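Local coordinates for TRNA nucleotidyl transferase-related protein (Thermotoga maritima, PDB 3H38), which acts as a class II CCA-adding enzyme, completing the 3' end of tRNA from CTP and ATP, this chain being the C-terminal part of a longer protein, at residues A[29-34]-A[139-144]; A[67-72]-A[79-84]; A[87-92]-A[97-102]. One frame throughout, in Å; residues are numbered along the deposited sequence.

Interaction 1. Residues A[29-34]-A[139-144]; sequences FGDEVN and KLNPKD
Gly30, in the last turn of helix 17-32, faces Asn141 of the loop 139-144, and with no side chain between them the two CA atoms stand 6.2 Å apart. Asp31 makes the largest single contribution. Its CG lies beside its own backbone N (chi1 -77°), which sends the carboxylate off the helix toward the loop. There OD1 of Asp31 rests 3.5 Å from CB of Asn141. The other oxygen, Asp31 OD2, lies against the CD-CG side of the proline ring, 3.1 Å from CD of Pro142 and a little farther from its CG. The same OD2 takes a hydrogen bond from a water at 2.9 Å, and this water accepts one from Lys143 N at 3.0 Å, so the carboxylate reaches the loop backbone through one solvent molecule. With an alanine here, the water would probably lose its helix-side acceptor and the bridge to Lys143 N would be broken. Glu32 turns elsewhere, to Lys28 and Tyr70, and Val33 packs on Phe67 and Tyr70 of helix 64-72. Asn34 closes the segment with a positive phi of 57°, its N bonded to O of Asp31 at 3.1 Å, while Met35 N bonds to Gly30 O. Beyond the touching residues, the loop is braced by its own ion pairs: Lys139 NZ reaches the anti lone pair of Asp144 OD1 at 2.8 Å, and Lys143 adds a long pair to the other carboxylate oxygen. The helix thus ends in a Schellman motif, set against the connection between the antiparallel strands 137-139 and 147-149 of the nucleotidyltransferase head's sheet, away from the nucleotide and magnesium sites.

Interaction 2. Residues A[67-72]-A[79-84]; sequences FAEYAK and LVKHDK
In the helix-to-strand unit at the border of the nucleotidyltransferase head's sheet, Ala68 of helix 64-72 meets Leu79 of strand 77-80. The apolar touch is a single methyl pair, Ala68 CB to Leu79 CD2 at 3.8 Å; the leucine holds CG anti to its backbone N (chi1 -162°), which carries the branch across to the helix. One turn on, Lys72 lies over the same leucine, its NZ 4.3 Å from Leu79 CB, a packing contact rather than a polar bond. Nearer the solvent, Glu69 and Lys81 meet at about a right angle. The glutamate stretches out beyond CG, the lysine bends at its second and third torsions, and OE2 of Glu69 ends 3.6 Å from NZ of Lys81, a long salt bridge, probably a weak one. Ala68 also touches the buried Ile100, and Leu79 and Lys72 both touch Leu90, so the helix rests on several strands. Strands 56-60 and 77-80 run parallel, joined through helix 64-72, which makes this the second half of a beta-alpha-beta crossover ending on an outermost strand of the sheet.

Interaction 3. Residues A[87-92]-A[97-102]; sequences TASLFL and RIDIAT
The Phe91 ring and the Arg97 guanidinium lie side by side and point the same way, their planes 25° apart, with Arg97 NH1 set obliquely to the ring and 3.1 Å from Phe91 CZ. One face of the guanidinium has Asp99 OD1 above it, offset toward the rim. Arg97 NH1, 3.5 Å from Asp99 OD1, is linked to this oxygen by charge alone, as no N-H of the guanidinium points at it. The arginine's CG sits between its backbone N and carbonyl carbon (chi1 88°), and this with a bend at the next torsion lays the chain along the phenylalanine, where Arg97 CD packs 3.7 Å from Phe91 CE1. Asp99 OD1 has a firmer partner in Ser89 OG, which donates to it at 2.8 Å, nearly along the C-O axis; His82 NE2 is hydrogen-bonded to the same hydroxyl. Ser89 may thereby help to position Asp99, a magnesium ligand, close to the other two, Asp55 and Asp57. The backbones run antiparallel, 165° between their directions, and Leu90 and Ile98 form a hydrogen-bonded pair, with Leu90 N to Ile98 O at 2.7 Å and the reverse bond equally short. Ala88 and Ile100 repeat the pattern. Between them Ser89 CA makes a CA-H...O contact of 3.0 Å with Ile98 O. The opposite face of the hairpin is apolar: CB of Leu90 stands 4.2 Å from CB of Ile98, and Leu92 CD1 reaches Ile98 CD1 at 3.7 Å. Helix 64-72 lies against this apolar face, with Leu65, Phe67, Ala68 and Lys72 touching Ala88, Leu90 or Ile100. In the sheet, strand 97-102 is flanked by strand 56-60, which carries Asp57, and strand 87-92 by strand 77-80, whose Lys78 makes a cation-pi contact with Phe91.

In the fold
Interaction 3 holds the magnesium ligand Asp99, interaction 2 lies beside it at the sheet's edge, and interaction 1 is away from the annotated sites. Interaction 3 is a strand pair, rich in backbone bonds and partly buried; interaction 2 is a surface contact with one methyl pair and a long salt bridge; interaction 1, partly buried, is made mainly by one carboxylate, which packs on a proline and shares a water with the loop. Helix 64-72 packs on both helix 17-32 and the hairpin. Centres of interactions 2 and 3 lie about 6 Å apart. Interaction 1, its centre about 17 Å from each of theirs, ties together elements far apart in sequence.

Interaction 1. Residues A[29-34]-A[139-144]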
ATOM      1  N   PHE A  29      33.233   3.547 -15.365  1.00 34.00           N
ATOM      2  CA  PHE A  29      33.668   4.282 -14.172  1.00 32.55           C
ATOM      3  C   PHE A  29      34.128   3.317 -13.098  1.00 31.00           C
ATOM      4  O   PHE A  29      35.041   3.624 -12.338  1.00 45.12           O
ATOM      5  CB  PHE A  29      32.557   5.149 -13.575  1.00 44.58           C
ATOM      6  CG  PHE A  29      32.009   6.176 -14.511  1.00 54.59           C
ATOM      7  CD1 PHE A  29      30.769   6.748 -14.274  1.00 53.12           C
ATOM      8  CD2 PHE A  29      32.721   6.564 -15.641  1.00 55.83           C
ATOM      9  CE1 PHE A  29      30.253   7.697 -15.144  1.00 55.25           C
ATOM     10  CE2 PHE A  29      32.210   7.511 -16.511  1.00 54.23           C
ATOM     11  CZ  PHE A  29      30.974   8.075 -16.265  1.00 56.49           C
ATOM     12  N   GLY A  30      33.482   2.154 -13.024  1.00 27.43           N
ATOM     13  CA  GLY A  30      33.817   1.163 -12.015  1.00 28.80           C
ATOM     14  C   GLY A  30      35.281   0.788 -12.148  1.00 40.12           C
ATOM     15  O   GLY A  30      36.038   0.870 -11.187  1.00 43.93           O
ATOM     16  N   ASP A  31      35.677   0.391 -13.354  1.00 38.36           N
ATOM     17  CA  ASP A  31      37.056   0.028 -13.651  1.00 39.48           C
ATOM     18  C   ASP A  31      38.031   1.167 -13.366  1.00 42.29           C
ATOM     19  O   ASP A  31      39.133   0.941 -12.872  1.00 47.09           O
ATOM     20  CB  ASP A  31      37.196  -0.366 -15.117  1.00 42.88           C
ATOM     21  CG  ASP A  31      36.668  -1.751 -15.396  1.00 56.15           C
ATOM     22  OD1 ASP A  31      36.147  -2.371 -14.441  1.00 60.82           O
ATOM     23  OD2 ASP A  31      36.782  -2.218 -16.558  1.00 52.44           O
ATOM     24  N   GLU A  32      37.625   2.384 -13.689  1.00 32.16           N
ATOM     25  CA  GLU A  32      38.523   3.524 -13.601  1.00 46.70           C
ATOM     26  C   GLU A  32      38.770   3.931 -12.160  1.00 56.62           C
ATOM     27  O   GLU A  32      39.693   4.689 -11.879  1.00 63.33           O
ATOM     28  CB  GLU A  32      37.981   4.701 -14.407  1.00 46.62           C
ATOM     29  CG  GLU A  32      38.192   4.544 -15.910  1.00 41.39           C
ATOM     30  CD  GLU A  32      37.367   5.531 -16.716  1.00 48.67           C
ATOM     31  OE1 GLU A  32      37.497   5.532 -17.957  1.00 56.42           O
ATOM     32  OE2 GLU A  32      36.580   6.298 -16.117  1.00 41.35           O
ATOM     33  N   VAL A  33      37.942   3.421 -11.254  1.00 53.73           N
ATOM     34  CA  VAL A  33      38.128   3.646  -9.826  1.00 46.83           C
ATOM     35  C   VAL A  33      38.205   2.312  -9.093  1.00 43.28           C
ATOM     36  O   VAL A  33      38.074   2.248  -7.878  1.00 31.78           O
ATOM     37  CB  VAL A  33      36.997   4.497  -9.245  1.00 55.07           C
ATOM     38  CG1 VAL A  33      37.045   5.890  -9.837  1.00 48.86           C
ATOM     39  CG2 VAL A  33      35.635   3.838  -9.518  1.00 59.15           C
ATOM     40  N   ASN A  34      38.412   1.240  -9.849  1.00 45.99           N
ATOM     41  CA  ASN A  34      38.617  -0.077  -9.252  1.00 52.85           C
ATOM     42  C   ASN A  34      37.505  -0.583  -8.331  1.00 45.97           C
ATOM     43  O   ASN A  34      37.779  -1.176  -7.291  1.00 48.70           O
ATOM     44  CB  ASN A  34      39.961  -0.121  -8.522  1.00 60.36           C
ATOM     45  CG  ASN A  34      41.130   0.045  -9.464  1.00 68.16           C
ATOM     46  OD1 ASN A  34      41.370  -0.806 -10.329  1.00 72.74           O
ATOM     47  ND2 ASN A  34      41.859   1.150  -9.315  1.00 68.25           N
ATOM     48  N   LYS A 139      26.465  -7.712 -13.729  1.00 24.10           N
ATOM     49  CA  LYS A 139      27.679  -6.949 -13.563  1.00 28.26           C
ATOM     50  C   LYS A 139      27.836  -5.985 -14.715  1.00 24.82           C
ATOM     51  O   LYS A 139      27.682  -6.375 -15.870  1.00 27.72           O
ATOM     52  CB  LYS A 139      28.870  -7.902 -13.484  1.00 21.57           C
ATOM     53  CG  LYS A 139      30.177  -7.214 -13.242  1.00 20.70           C
ATOM     54  CD  LYS A 139      31.212  -8.230 -12.813  1.00 21.92           C
ATOM     55  CE  LYS A 139      32.484  -7.519 -12.297  1.00 26.16           C
ATOM     56  NZ  LYS A 139      33.594  -8.486 -12.285  1.00 27.69           N
ATOM     57  N   LEU A 140      28.179  -4.739 -14.402  1.00 29.80           N
ATOM     58  CA  LEU A 140      28.365  -3.708 -15.428  1.00 27.25           C
ATOM     59  C   LEU A 140      29.797  -3.416 -15.909  1.00 29.66           C
ATOM     60  O   LEU A 140      29.962  -2.712 -16.895  1.00 28.91           O
ATOM     61  CB  LEU A 140      27.685  -2.409 -14.991  1.00 24.99           C
ATOM     62  CG  LEU A 140      26.205  -2.649 -14.654  1.00 29.30           C
ATOM     63  CD1 LEU A 140      25.450  -1.338 -14.467  1.00 23.88           C
ATOM     64  CD2 LEU A 140      25.544  -3.497 -15.757  1.00 31.06           C
ATOM     65  N   ASN A 141      30.818  -3.931 -15.224  1.00 30.40           N
ATOM     66  CA  ASN A 141      32.192  -3.643 -15.619  1.00 32.24           C
ATOM     67  C   ASN A 141      32.426  -4.257 -16.996  1.00 39.88           C
ATOM     68  O   ASN A 141      31.895  -5.347 -17.276  1.00 31.52           O
ATOM     69  CB  ASN A 141      33.198  -4.196 -14.608  1.00 28.84           C
ATOM     70  CG  ASN A 141      33.006  -3.628 -13.197  1.00 36.38           C
ATOM     71  OD1 ASN A 141      33.635  -2.619 -12.810  1.00 34.83           O
ATOM     72  ND2 ASN A 141      32.149  -4.281 -12.417  1.00 34.50           N
ATOM     73  N   PRO A 142      33.185  -3.545 -17.865  1.00 35.33           N
ATOM     74  CA  PRO A 142      33.336  -3.846 -19.299  1.00 28.96           C
ATOM     75  C   PRO A 142      33.597  -5.318 -19.639  1.00 32.38           C
ATOM     76  O   PRO A 142      32.825  -5.888 -20.415  1.00 32.63           O
ATOM     77  CB  PRO A 142      34.511  -2.961 -19.706  1.00 35.50           C
ATOM     78  CG  PRO A 142      34.315  -1.722 -18.854  1.00 34.82           C
ATOM     79  CD  PRO A 142      33.785  -2.237 -17.521  1.00 32.48           C
ATOM     80  N   LYS A 143      34.628  -5.939 -19.073  1.00 25.88           N
ATOM     81  CA  LYS A 143      34.861  -7.351 -19.383  1.00 26.75           C
ATOM     82  C   LYS A 143      33.658  -8.250 -19.019  1.00 35.70           C
ATOM     83  O   LYS A 143      33.378  -9.231 -19.710  1.00 39.11           O
ATOM     84  CB  LYS A 143      36.148  -7.901 -18.714  1.00 28.40           C
ATOM     85  CG  LYS A 143      36.214  -9.443 -18.782  1.00 35.78           C
ATOM     86  CD  LYS A 143      37.572 -10.024 -18.494  1.00 36.06           C
ATOM     87  CE  LYS A 143      37.459 -11.260 -17.606  1.00 30.60           C
ATOM     88  NZ  LYS A 143      36.689 -12.383 -18.156  1.00 32.68           N
ATOM     89  N   ASP A 144      32.959  -7.935 -17.932  1.00 36.27           N
ATOM     90  CA  ASP A 144      31.883  -8.818 -17.473  1.00 39.28           C
ATOM     91  C   ASP A 144      30.493  -8.281 -17.771  1.00 42.99           C
ATOM     92  O   ASP A 144      29.506  -8.859 -17.334  1.00 48.80           O
ATOM     93  CB  ASP A 144      32.054  -9.206 -15.980  1.00 13.22           C
ATOM     94  CG  ASP A 144      33.343 -10.049 -15.738  1.00 48.80           C
ATOM     95  OD1 ASP A 144      33.935 -10.002 -14.623  1.00 35.71           O
ATOM     96  OD2 ASP A 144      33.778 -10.746 -16.692  1.00 46.70           O
TER
HETATM   97  O   HOH W   1      36.324  -5.070 -16.820  1.00 35.30           O

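Interaction 2. Residues A[67-72]-A[79-84]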
ATOM      1  N   PHE A  67      32.312   6.844  -5.762  1.00 40.90           N
ATOM      2  CA  PHE A  67      31.812   6.458  -7.079  1.00 38.30           C
ATOM      3  C   PHE A  67      30.810   7.486  -7.591  1.00 38.95           C
ATOM      4  O   PHE A  67      30.898   7.942  -8.718  1.00 36.85           O
ATOM      5  CB  PHE A  67      31.163   5.074  -7.012  1.00 39.82           C
ATOM      6  CG  PHE A  67      30.738   4.559  -8.331  1.00 37.32           C
ATOM      7  CD1 PHE A  67      31.578   3.749  -9.070  1.00 35.69           C
ATOM      8  CD2 PHE A  67      29.504   4.902  -8.856  1.00 43.01           C
ATOM      9  CE1 PHE A  67      31.199   3.278 -10.317  1.00 47.75           C
ATOM     10  CE2 PHE A  67      29.103   4.425 -10.121  1.00 37.43           C
ATOM     11  CZ  PHE A  67      29.957   3.613 -10.844  1.00 46.61           C
ATOM     12  N   ALA A  68      29.836   7.832  -6.760  1.00 46.20           N
ATOM     13  CA  ALA A  68      28.874   8.851  -7.145  1.00 46.37           C
ATOM     14  C   ALA A  68      29.601  10.147  -7.527  1.00 54.06           C
ATOM     15  O   ALA A  68      29.278  10.758  -8.537  1.00 64.54           O
ATOM     16  CB  ALA A  68      27.868   9.084  -6.028  1.00 36.46           C
ATOM     17  N   GLU A  69      30.574  10.559  -6.737  1.00 53.88           N
ATOM     18  CA  GLU A  69      31.338  11.751  -7.018  1.00 60.21           C
ATOM     19  C   GLU A  69      32.030  11.668  -8.365  1.00 60.22           C
ATOM     20  O   GLU A  69      31.971  12.568  -9.169  1.00 59.24           O
ATOM     21  CB  GLU A  69      32.361  11.978  -5.910  1.00 58.86           C
ATOM     22  CG  GLU A  69      31.875  12.853  -4.771  1.00 69.43           C
ATOM     23  CD  GLU A  69      32.565  12.566  -3.448  1.00 87.78           C
ATOM     24  OE1 GLU A  69      33.425  11.679  -3.383  1.00 92.58           O
ATOM     25  OE2 GLU A  69      32.266  13.241  -2.451  1.00 92.92           O
ATOM     26  N   TYR A  70      32.701  10.563  -8.590  1.00 56.55           N
ATOM     27  CA  TYR A  70      33.382  10.296  -9.845  1.00 51.00           C
ATOM     28  C   TYR A  70      32.413  10.307 -11.011  1.00 54.41           C
ATOM     29  O   TYR A  70      32.667  10.951 -12.031  1.00 43.85           O
ATOM     30  CB  TYR A  70      34.070   8.937  -9.794  1.00 44.96           C
ATOM     31  CG  TYR A  70      34.919   8.683 -11.000  1.00 45.16           C
ATOM     32  CD1 TYR A  70      36.093   9.393 -11.199  1.00 44.92           C
ATOM     33  CD2 TYR A  70      34.547   7.746 -11.952  1.00 51.71           C
ATOM     34  CE1 TYR A  70      36.883   9.173 -12.310  1.00 43.07           C
ATOM     35  CE2 TYR A  70      35.331   7.515 -13.074  1.00 48.67           C
ATOM     36  CZ  TYR A  70      36.498   8.233 -13.244  1.00 49.05           C
ATOM     37  OH  TYR A  70      37.280   8.017 -14.353  1.00 51.76           O
ATOM     38  N   ALA A  71      31.312   9.569 -10.854  1.00 55.19           N
ATOM     39  CA  ALA A  71      30.229   9.551 -11.833  1.00 52.29           C
ATOM     40  C   ALA A  71      29.729  10.962 -12.118  1.00 58.48           C
ATOM     41  O   ALA A  71      29.452  11.314 -13.267  1.00 52.69           O
ATOM     42  CB  ALA A  71      29.073   8.680 -11.337  1.00 44.63           C
ATOM     43  N   LYS A  72      29.599  11.769 -11.074  1.00 62.07           N
ATOM     44  CA  LYS A  72      28.993  13.068 -11.216  1.00 63.51           C
ATOM     45  C   LYS A  72      29.696  13.945 -12.198  1.00 64.19           C
ATOM     46  O   LYS A  72      29.067  14.708 -12.867  1.00 73.54           O
ATOM     47  CB  LYS A  72      28.893  13.798  -9.889  1.00 65.96           C
ATOM     48  CG  LYS A  72      27.895  14.930  -9.917  1.00 68.74           C
ATOM     49  CD  LYS A  72      28.462  16.211  -9.404  1.00 70.09           C
ATOM     50  CE  LYS A  72      27.440  17.307  -9.493  1.00 73.14           C
ATOM     51  NZ  LYS A  72      27.102  17.923  -8.189  1.00 70.41           N
ATOM     52  N   LEU A  79      23.781  15.664  -6.825  1.00 72.56           N
ATOM     53  CA  LEU A  79      24.223  14.532  -6.016  1.00 74.94           C
ATOM     54  C   LEU A  79      23.782  14.650  -4.559  1.00 75.45           C
ATOM     55  O   LEU A  79      24.300  15.470  -3.796  1.00 77.45           O
ATOM     56  CB  LEU A  79      25.740  14.361  -6.118  1.00 78.58           C
ATOM     57  CG  LEU A  79      26.337  13.015  -5.692  1.00 82.05           C
ATOM     58  CD1 LEU A  79      26.912  13.080  -4.292  1.00 86.64           C
ATOM     59  CD2 LEU A  79      25.313  11.901  -5.808  1.00 81.39           C
ATOM     60  N   VAL A  80      22.810  13.822  -4.195  1.00 73.08           N
ATOM     61  CA  VAL A  80      22.276  13.770  -2.840  1.00 73.63           C
ATOM     62  C   VAL A  80      22.946  12.633  -2.057  1.00 73.96           C
ATOM     63  O   VAL A  80      22.903  11.477  -2.482  1.00 73.01           O
ATOM     64  CB  VAL A  80      20.728  13.557  -2.879  1.00 62.51           C
ATOM     65  CG1 VAL A  80      20.132  13.372  -1.474  1.00 57.25           C
ATOM     66  CG2 VAL A  80      20.050  14.711  -3.592  1.00 60.24           C
ATOM     67  N   LYS A  81      23.537  12.909  -0.907  1.00 77.94           N
ATOM     68  CA  LYS A  81      23.970  11.806  -0.062  1.00 81.22           C
ATOM     69  C   LYS A  81      22.744  11.294   0.607  1.00 80.48           C
ATOM     70  O   LYS A  81      21.653  11.659   0.237  1.00 88.31           O
ATOM     71  CB  LYS A  81      24.996  12.181   0.985  1.00 82.97           C
ATOM     72  CG  LYS A  81      25.820  13.364   0.638  1.00 90.27           C
ATOM     73  CD  LYS A  81      27.124  12.974   0.028  1.00 97.35           C
ATOM     74  CE  LYS A  81      27.548  14.008  -0.970  1.00 97.24           C
ATOM     75  NZ  LYS A  81      28.991  14.007  -1.136  1.00 94.15           N
ATOM     76  N   HIS A  82      22.882  10.452   1.601  1.00 71.01           N
ATOM     77  CA  HIS A  82      21.698   9.918   2.212  1.00 72.13           C
ATOM     78  C   HIS A  82      22.036   9.484   3.568  1.00 73.04           C
ATOM     79  O   HIS A  82      23.173   9.502   3.979  1.00 65.33           O
ATOM     80  CB  HIS A  82      21.167   8.676   1.486  1.00 70.95           C
ATOM     81  CG  HIS A  82      20.395   8.963   0.240  1.00 70.53           C
ATOM     82  ND1 HIS A  82      19.454   9.958   0.157  1.00 70.69           N
ATOM     83  CD2 HIS A  82      20.401   8.354  -0.961  1.00 67.79           C
ATOM     84  CE1 HIS A  82      18.934   9.965  -1.052  1.00 70.07           C
ATOM     85  NE2 HIS A  82      19.491   9.000  -1.750  1.00 67.26           N
ATOM     86  N   ASP A  83      21.003   9.113   4.282  1.00 85.96           N
ATOM     87  CA  ASP A  83      21.183   8.486   5.540  1.00 92.91           C
ATOM     88  C   ASP A  83      20.840   7.038   5.251  1.00 90.07           C
ATOM     89  O   ASP A  83      19.692   6.645   5.284  1.00 89.73           O
ATOM     90  CB  ASP A  83      20.190   9.059   6.531  1.00 99.56           C
ATOM     91  CG  ASP A  83      20.606  10.402   7.079  1.00101.74           C
ATOM     92  OD1 ASP A  83      21.654  10.502   7.726  1.00 99.45           O
ATOM     93  OD2 ASP A  83      19.861  11.360   6.886  1.00101.98           O
ATOM     94  N   LYS A  84      21.865   6.264   4.953  1.00 81.19           N
ATOM     95  CA  LYS A  84      21.857   4.807   4.799  1.00 76.64           C
ATOM     96  C   LYS A  84      23.335   4.536   4.779  1.00 77.59           C
ATOM     97  O   LYS A  84      24.066   5.319   4.225  1.00 74.26           O
ATOM     98  CB  LYS A  84      21.194   4.387   3.524  1.00 78.77           C
ATOM     99  CG  LYS A  84      20.746   2.948   3.517  1.00 86.76           C
ATOM    100  CD  LYS A  84      19.512   2.735   4.332  1.00 83.98           C
ATOM    101  CE  LYS A  84      18.916   1.406   4.059  1.00 80.98           C
ATOM    102  NZ  LYS A  84      18.755   1.295   2.624  1.00 81.23           N
TER

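Interaction 3. Residues A[87-92]-A[97-102]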
ATOM      1  N   THR A  87      24.962   5.365   0.882  1.00 46.27           N
ATOM      2  CA  THR A  87      23.909   5.440  -0.093  1.00 53.27           C
ATOM      3  C   THR A  87      23.883   6.828  -0.696  1.00 52.30           C
ATOM      4  O   THR A  87      24.007   7.845   0.001  1.00 53.86           O
ATOM      5  CB  THR A  87      22.559   5.079   0.549  1.00 60.68           C
ATOM      6  OG1 THR A  87      22.480   3.655   0.695  1.00 62.17           O
ATOM      7  CG2 THR A  87      21.406   5.547  -0.307  1.00 66.52           C
ATOM      8  N   ALA A  88      23.742   6.867  -2.008  1.00 38.01           N
ATOM      9  CA  ALA A  88      23.749   8.135  -2.700  1.00 43.36           C
ATOM     10  C   ALA A  88      22.784   8.009  -3.843  1.00 52.96           C
ATOM     11  O   ALA A  88      22.429   6.896  -4.238  1.00 59.96           O
ATOM     12  CB  ALA A  88      25.145   8.453  -3.213  1.00 37.20           C
ATOM     13  N   SER A  89      22.351   9.152  -4.362  1.00 57.53           N
ATOM     14  CA  SER A  89      21.539   9.186  -5.569  1.00 54.71           C
ATOM     15  C   SER A  89      21.998  10.333  -6.466  1.00 53.72           C
ATOM     16  O   SER A  89      22.111  11.462  -6.009  1.00 56.98           O
ATOM     17  CB  SER A  89      20.064   9.315  -5.204  1.00 54.27           C
ATOM     18  OG  SER A  89      19.661   8.208  -4.419  1.00 54.79           O
ATOM     19  N   LEU A  90      22.231  10.049  -7.730  1.00 57.98           N
ATOM     20  CA  LEU A  90      22.581  11.106  -8.637  1.00 58.18           C
ATOM     21  C   LEU A  90      21.378  11.369  -9.493  1.00 65.86           C
ATOM     22  O   LEU A  90      20.883  10.507 -10.189  1.00 69.96           O
ATOM     23  CB  LEU A  90      23.786  10.748  -9.485  1.00 62.89           C
ATOM     24  CG  LEU A  90      24.520  11.799 -10.303  1.00 64.75           C
ATOM     25  CD1 LEU A  90      24.667  13.090  -9.618  1.00 66.87           C
ATOM     26  CD2 LEU A  90      25.847  11.325 -10.674  1.00 60.29           C
ATOM     27  N   PHE A  91      20.904  12.591  -9.412  1.00 65.01           N
ATOM     28  CA  PHE A  91      19.765  13.037 -10.196  1.00 66.92           C
ATOM     29  C   PHE A  91      20.244  13.752 -11.443  1.00 73.00           C
ATOM     30  O   PHE A  91      20.718  14.886 -11.371  1.00 79.69           O
ATOM     31  CB  PHE A  91      18.904  13.991  -9.374  1.00 72.85           C
ATOM     32  CG  PHE A  91      18.290  13.359  -8.164  1.00 68.34           C
ATOM     33  CD1 PHE A  91      17.038  12.772  -8.238  1.00 66.99           C
ATOM     34  CD2 PHE A  91      18.965  13.349  -6.952  1.00 65.13           C
ATOM     35  CE1 PHE A  91      16.465  12.180  -7.114  1.00 66.68           C
ATOM     36  CE2 PHE A  91      18.400  12.765  -5.833  1.00 62.70           C
ATOM     37  CZ  PHE A  91      17.146  12.174  -5.916  1.00 61.34           C
ATOM     38  N   LEU A  92      20.117  13.092 -12.587  1.00 76.35           N
ATOM     39  CA  LEU A  92      20.570  13.663 -13.849  1.00 86.92           C
ATOM     40  C   LEU A  92      19.568  14.663 -14.409  1.00101.91           C
ATOM     41  O   LEU A  92      18.363  14.408 -14.418  1.00108.01           O
ATOM     42  CB  LEU A  92      20.801  12.554 -14.864  1.00 80.96           C
ATOM     43  CG  LEU A  92      21.611  11.417 -14.258  1.00 75.81           C
ATOM     44  CD1 LEU A  92      21.754  10.304 -15.271  1.00 69.59           C
ATOM     45  CD2 LEU A  92      22.967  11.943 -13.781  1.00 74.13           C
ATOM     46  N   ARG A  97      17.299   9.162 -12.589  1.00 80.69           N
ATOM     47  CA  ARG A  97      18.060   9.243 -11.352  1.00 74.46           C
ATOM     48  C   ARG A  97      18.726   7.919 -10.938  1.00 67.73           C
ATOM     49  O   ARG A  97      18.090   6.859 -10.880  1.00 60.42           O
ATOM     50  CB  ARG A  97      17.166   9.786 -10.235  1.00 71.28           C
ATOM     51  CG  ARG A  97      16.370   8.741  -9.479  1.00 62.88           C
ATOM     52  CD  ARG A  97      16.828   8.652  -8.040  1.00 66.85           C
ATOM     53  NE  ARG A  97      15.728   8.241  -7.173  1.00 81.05           N
ATOM     54  CZ  ARG A  97      15.668   8.495  -5.868  1.00 96.25           C
ATOM     55  NH1 ARG A  97      16.650   9.165  -5.275  1.00101.84           N
ATOM     56  NH2 ARG A  97      14.627   8.083  -5.155  1.00 96.77           N
ATOM     57  N   ILE A  98      20.017   8.013 -10.641  1.00 64.24           N
ATOM     58  CA  ILE A  98      20.845   6.866 -10.300  1.00 57.25           C
ATOM     59  C   ILE A  98      20.949   6.671  -8.793  1.00 54.86           C
ATOM     60  O   ILE A  98      21.449   7.541  -8.086  1.00 58.40           O
ATOM     61  CB  ILE A  98      22.265   7.071 -10.859  1.00 58.61           C
ATOM     62  CG1 ILE A  98      22.186   7.499 -12.328  1.00 58.25           C
ATOM     63  CG2 ILE A  98      23.105   5.816 -10.685  1.00 61.99           C
ATOM     64  CD1 ILE A  98      23.479   8.069 -12.890  1.00 60.36           C
ATOM     65  N   ASP A  99      20.460   5.538  -8.305  1.00 48.19           N
ATOM     66  CA  ASP A  99      20.701   5.139  -6.929  1.00 46.22           C
ATOM     67  C   ASP A  99      22.041   4.404  -6.893  1.00 52.55           C
ATOM     68  O   ASP A  99      22.388   3.661  -7.821  1.00 56.45           O
ATOM     69  CB  ASP A  99      19.584   4.227  -6.431  1.00 50.08           C
ATOM     70  CG  ASP A  99      18.248   4.968  -6.237  1.00 66.41           C
ATOM     71  OD1 ASP A  99      18.261   6.084  -5.669  1.00 67.41           O
ATOM     72  OD2 ASP A  99      17.185   4.423  -6.643  1.00 65.82           O
ATOM     73  N   ILE A 100      22.812   4.626  -5.838  1.00 43.61           N
ATOM     74  CA  ILE A 100      24.110   3.985  -5.728  1.00 34.37           C
ATOM     75  C   ILE A 100      24.360   3.597  -4.295  1.00 37.32           C
ATOM     76  O   ILE A 100      24.366   4.458  -3.415  1.00 35.78           O
ATOM     77  CB  ILE A 100      25.257   4.919  -6.133  1.00 40.50           C
ATOM     78  CG1 ILE A 100      24.831   5.849  -7.257  1.00 48.43           C
ATOM     79  CG2 ILE A 100      26.469   4.107  -6.546  1.00 40.07           C
ATOM     80  CD1 ILE A 100      25.994   6.591  -7.886  1.00 52.02           C
ATOM     81  N   ALA A 101      24.586   2.304  -4.066  1.00 37.35           N
ATOM     82  CA  ALA A 101      24.871   1.796  -2.737  1.00 39.33           C
ATOM     83  C   ALA A 101      26.068   0.836  -2.723  1.00 33.20           C
ATOM     84  O   ALA A 101      26.330   0.144  -3.698  1.00 28.01           O
ATOM     85  CB  ALA A 101      23.620   1.129  -2.146  1.00 36.74           C
ATOM     86  N   THR A 102      26.793   0.830  -1.605  1.00 31.22           N
ATOM     87  CA  THR A 102      27.922  -0.070  -1.349  1.00 28.34           C
ATOM     88  C   THR A 102      27.417  -1.471  -1.005  1.00 27.96           C
ATOM     89  O   THR A 102      26.495  -1.620  -0.212  1.00 24.64           O
ATOM     90  CB  THR A 102      28.727   0.442  -0.121  1.00 36.06           C
ATOM     91  OG1 THR A 102      29.179   1.781  -0.362  1.00 40.37           O
ATOM     92  CG2 THR A 102      29.925  -0.458   0.189  1.00 25.68           C
TER